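Local coordinates for putative major capsid protein (Cafeteriavirus-dependent mavirus, PDB 6G44) that probably builds the capsid shell of the virophage mavirus as a trimeric double jelly-roll major capsid protein, at residues 85-99 with 239-251. Numbering follows the deposited sequence.
Sequences NILADSSLKDQIGLK and ENMIGIADDVKLV. With SO4 (sulfate ion), chain F.
Gln95 lays its side chain over Val248, with CB and CD each 3.5 Å from Val248 CG2. Its amide meets Asp247 at about a right angle. Gln95 NE2 reaches Asp247 OD1 at 3.0 Å and approaches from above the carboxylate plane, though the bond lies in the amide's own plane. The other N-H goes to a water that donates to Asp247 O. These bonds fix the amide's rotation, while Ala156 N steadies the carboxylate. Val248 places CG1 opposite its own N (chi1 178°), which carries this methyl to Leu92 CD2 and Ile86 CG2. Val248 is thus buried between Gln95, Leu92 and Ile86, the tight part of the contact.

Next to this cluster, strands 96-98 and 242-244 form a two-stranded antiparallel ribbon within the double jelly-roll capsid fold. Gly97 and Gly243 are its hydrogen-bonded pair. In one of its two conformers, Ile96 lies alongside Ile244, and both pack on Ile83 of strand 74-84. Past the ribbon, Lys99 runs fully extended beside Ile242 O. Lys99 NZ donates to Glu239 O at 2.8 Å and also to Lys347 O. Ile242 O is buried and has no partner.

The other end is looser. Leu87 and Val251 are partly exposed and Lys249 is exposed. Leu87 CD2 lies 3.8 Å from Lys249 CD, side by side. Here the backbones do the holding: Leu87 N binds Lys249 O, and Val251 N binds Asn85 O. A water joins Ser90 OG to Lys249 N.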
loop_
_atom_site.group_PDB
_atom_site.type_symbol
_atom_site.label_atom_id
_atom_site.label_comp_id
_atom_site.label_asym_id
_atom_site.label_seq_id
_atom_site.Cartn_x
_atom_site.Cartn_y
_atom_site.Cartn_z
ATOM N N ASN C 85 -37.316 1.246 -12.768
ATOM C CA ASN C 85 -37.784 2.396 -11.948
ATOM C C ASN C 85 -36.749 3.522 -11.861
ATOM O O ASN C 85 -36.812 4.350 -10.952
ATOM C CB ASN C 85 -38.246 2.004 -10.527
ATOM C CG ASN C 85 -39.327 0.934 -10.519
ATOM O OD1 ASN C 85 -40.040 0.740 -11.520
ATOM N ND2 ASN C 85 -39.432 0.218 -9.408
ATOM N N ILE C 86 -35.846 3.586 -12.840
ATOM C CA ILE C 86 -34.849 4.641 -12.920
ATOM C C ILE C 86 -35.444 5.839 -13.636
ATOM O O ILE C 86 -35.920 5.709 -14.752
ATOM C CB ILE C 86 -33.598 4.176 -13.694
ATOM C CG1 ILE C 86 -33.007 2.896 -13.080
ATOM C CG2 ILE C 86 -32.539 5.277 -13.720
ATOM C CD1 ILE C 86 -31.968 2.252 -13.963
ATOM N N LEU C 87 -35.364 7.009 -13.007
ATOM C CA LEU C 87 -35.856 8.257 -13.625
ATOM C C LEU C 87 -35.333 8.385 -15.047
ATOM O O LEU C 87 -34.155 8.157 -15.327
ATOM C CB LEU C 87 -35.443 9.477 -12.793
ATOM C CG LEU C 87 -36.060 10.818 -13.233
ATOM C CD1 LEU C 87 -37.538 10.874 -12.888
ATOM C CD2 LEU C 87 -35.312 11.961 -12.565
ATOM N N ALA C 88 -36.204 8.760 -15.988
ATOM C CA ALA C 88 -35.795 8.899 -17.367
ATOM C C ALA C 88 -34.671 9.920 -17.495
ATOM O O ALA C 88 -34.607 10.864 -16.725
ATOM C CB ALA C 88 -36.990 9.317 -18.226
ATOM N N ASP C 89 -33.789 9.700 -18.467
ATOM C CA ASP C 89 -32.628 10.578 -18.741
ATOM C C ASP C 89 -31.536 10.529 -17.663
ATOM O O ASP C 89 -30.723 11.439 -17.570
ATOM C CB ASP C 89 -33.043 12.042 -19.025
ATOM C CG ASP C 89 -34.043 12.152 -20.167
ATOM O OD1 ASP C 89 -33.774 11.569 -21.246
ATOM O OD2 ASP C 89 -35.095 12.808 -19.979
ATOM N N SER C 90 -31.505 9.462 -16.862
ATOM C CA SER C 90 -30.462 9.316 -15.841
ATOM C C SER C 90 -29.170 8.827 -16.480
ATOM O O SER C 90 -29.174 7.834 -17.200
ATOM C CB SER C 90 -30.884 8.322 -14.769
ATOM O OG SER C 90 -31.934 8.815 -13.946
ATOM N N SER C 91 -28.053 9.507 -16.203
ATOM C CA SER C 91 -26.767 9.085 -16.762
ATOM C C SER C 91 -26.283 7.739 -16.204
ATOM O O SER C 91 -25.651 6.957 -16.916
ATOM C CB SER C 91 -25.687 10.157 -16.568
ATOM O OG SER C 91 -25.159 10.184 -15.242
ATOM N N LEU C 92 -26.585 7.514 -14.922
ATOM C CA LEU C 92 -26.110 6.352 -14.136
ATOM C C LEU C 92 -24.589 6.333 -13.942
ATOM O O LEU C 92 -24.047 5.351 -13.459
ATOM C CB LEU C 92 -26.598 5.025 -14.710
ATOM C CG LEU C 92 -28.133 4.902 -14.738
ATOM C CD1 LEU C 92 -28.522 3.599 -15.419
ATOM C CD2 LEU C 92 -28.731 4.982 -13.351
ATOM N N LYS C 93 -23.917 7.437 -14.264
ATOM C CA LYS C 93 -22.463 7.412 -14.240
ATOM C C LYS C 93 -21.978 7.186 -12.807
ATOM O O LYS C 93 -22.375 7.884 -11.878
ATOM C CB LYS C 93 -21.870 8.683 -14.843
ATOM C CG LYS C 93 -20.339 8.734 -14.906
ATOM C CD LYS C 93 -19.699 7.534 -15.586
ATOM C CE LYS C 93 -18.202 7.765 -15.782
ATOM N NZ LYS C 93 -17.921 8.906 -16.710
ATOM N N ASP C 94 -21.122 6.174 -12.666
ATOM C CA ASP C 94 -20.509 5.823 -11.373
ATOM C C ASP C 94 -21.521 5.449 -10.289
ATOM O O ASP C 94 -21.301 5.657 -9.094
ATOM C CB ASP C 94 -19.537 6.935 -10.899
ATOM C CG ASP C 94 -18.378 7.165 -11.859
ATOM O OD1 ASP C 94 -17.888 6.208 -12.470
ATOM O OD2 ASP C 94 -17.923 8.327 -11.968
ATOM N N GLN C 95 -22.660 4.882 -10.693
ATOM C CA GLN C 95 -23.728 4.596 -9.738
ATOM C C GLN C 95 -24.159 3.131 -9.622
ATOM O O GLN C 95 -24.900 2.808 -8.690
ATOM C CB GLN C 95 -24.953 5.446 -10.091
ATOM C CG GLN C 95 -24.723 6.891 -9.696
ATOM C CD GLN C 95 -25.813 7.834 -10.151
ATOM O OE1 GLN C 95 -26.257 7.767 -11.295
ATOM N NE2 GLN C 95 -26.224 8.740 -9.254
ATOM N N ILE C 96 -23.675 2.243 -10.484
ATOM C CA ILE C 96 -24.093 0.841 -10.502
ATOM C C ILE C 96 -22.873 -0.056 -10.339
ATOM O O ILE C 96 -21.835 0.167 -10.984
ATOM C CB ILE C 96 -24.770 0.462 -11.855
ATOM C CG1 ILE C 96 -25.948 1.385 -12.173
ATOM C CG2 ILE C 96 -25.232 -0.991 -11.851
ATOM C CD1 ILE C 96 -27.070 1.350 -11.160
ATOM N N GLY C 97 -23.008 -1.074 -9.519
ATOM C CA GLY C 97 -21.986 -2.093 -9.397
ATOM C C GLY C 97 -22.493 -3.270 -8.641
ATOM O O GLY C 97 -23.706 -3.557 -8.626
ATOM N N LEU C 98 -21.580 -3.954 -7.958
ATOM C CA LEU C 98 -21.910 -5.092 -7.130
ATOM C C LEU C 98 -21.583 -4.846 -5.661
ATOM O O LEU C 98 -20.678 -4.055 -5.344
ATOM C CB LEU C 98 -21.199 -6.355 -7.633
ATOM C CG LEU C 98 -21.484 -6.765 -9.074
ATOM C CD1 LEU C 98 -20.638 -7.947 -9.497
ATOM C CD2 LEU C 98 -22.957 -7.072 -9.305
ATOM N N LYS C 99 -22.318 -5.521 -4.781
ATOM C CA LYS C 99 -22.011 -5.523 -3.349
ATOM C C LYS C 99 -20.704 -6.265 -3.100
ATOM O O LYS C 99 -20.219 -6.982 -3.984
ATOM C CB LYS C 99 -23.184 -6.098 -2.544
ATOM C CG LYS C 99 -24.420 -5.202 -2.624
ATOM C CD LYS C 99 -25.516 -5.660 -1.693
ATOM C CE LYS C 99 -26.717 -4.734 -1.743
ATOM N NZ LYS C 99 -27.735 -5.155 -0.759
ATOM N N GLU C 239 -30.780 -8.444 -4.067
ATOM C CA GLU C 239 -30.383 -7.887 -2.771
ATOM C C GLU C 239 -29.031 -8.406 -2.280
ATOM O O GLU C 239 -28.387 -7.775 -1.465
ATOM C CB GLU C 239 -31.464 -8.183 -1.714
ATOM C CG GLU C 239 -31.225 -7.519 -0.385
ATOM C CD GLU C 239 -32.458 -7.403 0.486
ATOM O OE1 GLU C 239 -33.491 -8.049 0.177
ATOM O OE2 GLU C 239 -32.374 -6.673 1.505
ATOM N N ASN C 240 -28.636 -9.592 -2.713
ATOM C CA ASN C 240 -27.333 -10.121 -2.355
ATOM C C ASN C 240 -26.197 -9.634 -3.223
ATOM O O ASN C 240 -25.075 -9.504 -2.721
ATOM C CB ASN C 240 -27.387 -11.636 -2.273
ATOM C CG ASN C 240 -28.170 -12.099 -1.063
ATOM O OD1 ASN C 240 -28.272 -11.385 -0.067
ATOM N ND2 ASN C 240 -28.716 -13.303 -1.136
ATOM N N MET C 241 -26.464 -9.318 -4.469
ATOM C CA MET C 241 -25.409 -9.036 -5.468
ATOM C C MET C 241 -25.299 -7.593 -5.923
ATOM O O MET C 241 -24.204 -7.150 -6.182
ATOM C CB MET C 241 -25.588 -9.911 -6.720
ATOM C CG MET C 241 -25.541 -11.386 -6.430
ATOM S SD MET C 241 -25.427 -12.390 -7.910
ATOM C CE MET C 241 -26.944 -11.964 -8.730
ATOM N N ILE C 242 -26.419 -6.900 -6.142
ATOM C CA ILE C 242 -26.468 -5.666 -6.879
ATOM C C ILE C 242 -26.416 -4.447 -5.966
ATOM O O ILE C 242 -27.142 -4.340 -4.995
ATOM C CB ILE C 242 -27.760 -5.629 -7.754
ATOM C CG1 ILE C 242 -27.803 -6.863 -8.681
ATOM C CG2 ILE C 242 -27.881 -4.321 -8.534
ATOM C CD1 ILE C 242 -26.741 -6.890 -9.770
ATOM N N GLY C 243 -25.505 -3.545 -6.298
ATOM C CA GLY C 243 -25.427 -2.242 -5.664
ATOM C C GLY C 243 -25.814 -1.082 -6.543
ATOM O O GLY C 243 -25.412 -1.013 -7.711
ATOM N N ILE C 244 -26.616 -0.166 -5.974
ATOM C CA ILE C 244 -27.091 1.038 -6.664
ATOM C C ILE C 244 -26.865 2.205 -5.722
ATOM O O ILE C 244 -27.319 2.177 -4.587
ATOM C CB ILE C 244 -28.592 0.943 -7.074
ATOM C CG1 ILE C 244 -28.828 -0.302 -7.945
ATOM C CG2 ILE C 244 -28.978 2.203 -7.816
ATOM C CD1 ILE C 244 -30.286 -0.613 -8.224
ATOM N N ALA C 245 -26.127 3.210 -6.197
ATOM C CA ALA C 245 -25.879 4.425 -5.425
ATOM C C ALA C 245 -27.186 5.063 -4.946
ATOM O O ALA C 245 -28.215 5.033 -5.637
ATOM C CB ALA C 245 -25.087 5.424 -6.228
ATOM N N ASP C 246 -27.126 5.620 -3.746
ATOM C CA ASP C 246 -28.284 6.217 -3.091
ATOM C C ASP C 246 -28.738 7.519 -3.699
ATOM O O ASP C 246 -29.800 7.995 -3.295
ATOM C CB ASP C 246 -27.992 6.326 -1.592
ATOM C CG ASP C 246 -27.771 4.963 -0.979
ATOM O OD1 ASP C 246 -28.793 4.232 -0.794
ATOM O OD2 ASP C 246 -26.599 4.545 -0.782
ATOM N N ASP C 247 -27.986 8.092 -4.645
ATOM C CA ASP C 247 -28.409 9.292 -5.358
ATOM C C ASP C 247 -28.906 9.048 -6.780
ATOM O O ASP C 247 -29.168 10.024 -7.496
ATOM C CB ASP C 247 -27.377 10.425 -5.276
ATOM C CG ASP C 247 -26.039 10.141 -5.962
ATOM O OD1 ASP C 247 -25.722 8.967 -6.288
ATOM O OD2 ASP C 247 -25.287 11.150 -6.145
ATOM N N VAL C 248 -29.124 7.791 -7.166
ATOM C CA VAL C 248 -29.871 7.507 -8.401
ATOM C C VAL C 248 -31.325 7.892 -8.139
ATOM O O VAL C 248 -31.894 7.527 -7.124
ATOM C CB VAL C 248 -29.793 6.023 -8.817
ATOM C CG1 VAL C 248 -30.624 5.741 -10.078
ATOM C CG2 VAL C 248 -28.337 5.622 -9.071
ATOM N N LYS C 249 -31.909 8.623 -9.075
ATOM C CA LYS C 249 -33.285 9.093 -8.914
ATOM C C LYS C 249 -34.285 8.053 -9.438
ATOM O O LYS C 249 -34.016 7.326 -10.415
ATOM C CB LYS C 249 -33.469 10.411 -9.636
ATOM C CG LYS C 249 -32.613 11.547 -9.092
ATOM C CD LYS C 249 -32.835 12.846 -9.857
ATOM C CE LYS C 249 -32.111 14.007 -9.188
ATOM N NZ LYS C 249 -32.047 15.216 -10.059
ATOM N N LEU C 250 -35.443 8.019 -8.777
ATOM C CA LEU C 250 -36.502 7.062 -9.044
ATOM C C LEU C 250 -37.621 7.694 -9.876
ATOM O O LEU C 250 -37.901 8.890 -9.759
ATOM C CB LEU C 250 -37.108 6.574 -7.724
ATOM C CG LEU C 250 -36.262 5.645 -6.832
ATOM C CD1 LEU C 250 -36.633 5.778 -5.355
ATOM C CD2 LEU C 250 -36.431 4.203 -7.266
ATOM N N VAL C 251 -38.268 6.869 -10.690
ATOM C CA VAL C 251 -39.518 7.222 -11.393
ATOM C C VAL C 251 -40.532 7.680 -10.345
ATOM O O VAL C 251 -40.552 7.148 -9.218
ATOM C CB VAL C 251 -40.074 6.000 -12.180
ATOM C CG1 VAL C 251 -41.500 6.229 -12.680
ATOM C CG2 VAL C 251 -39.199 5.686 -13.381
HETATM S S SO4 F . -15.914 7.805 -19.629
HETATM O O1 SO4 F . -17.080 7.230 -18.920
HETATM O O2 SO4 F . -15.713 9.208 -19.203
HETATM O O3 SO4 F . -14.713 6.992 -19.315
HETATM O O4 SO4 F . -16.243 7.850 -21.066
HETATM O O HOH W 1 -30.627 9.424 -11.581
HETATM O O HOH W 2 -28.114 10.894 -9.870
#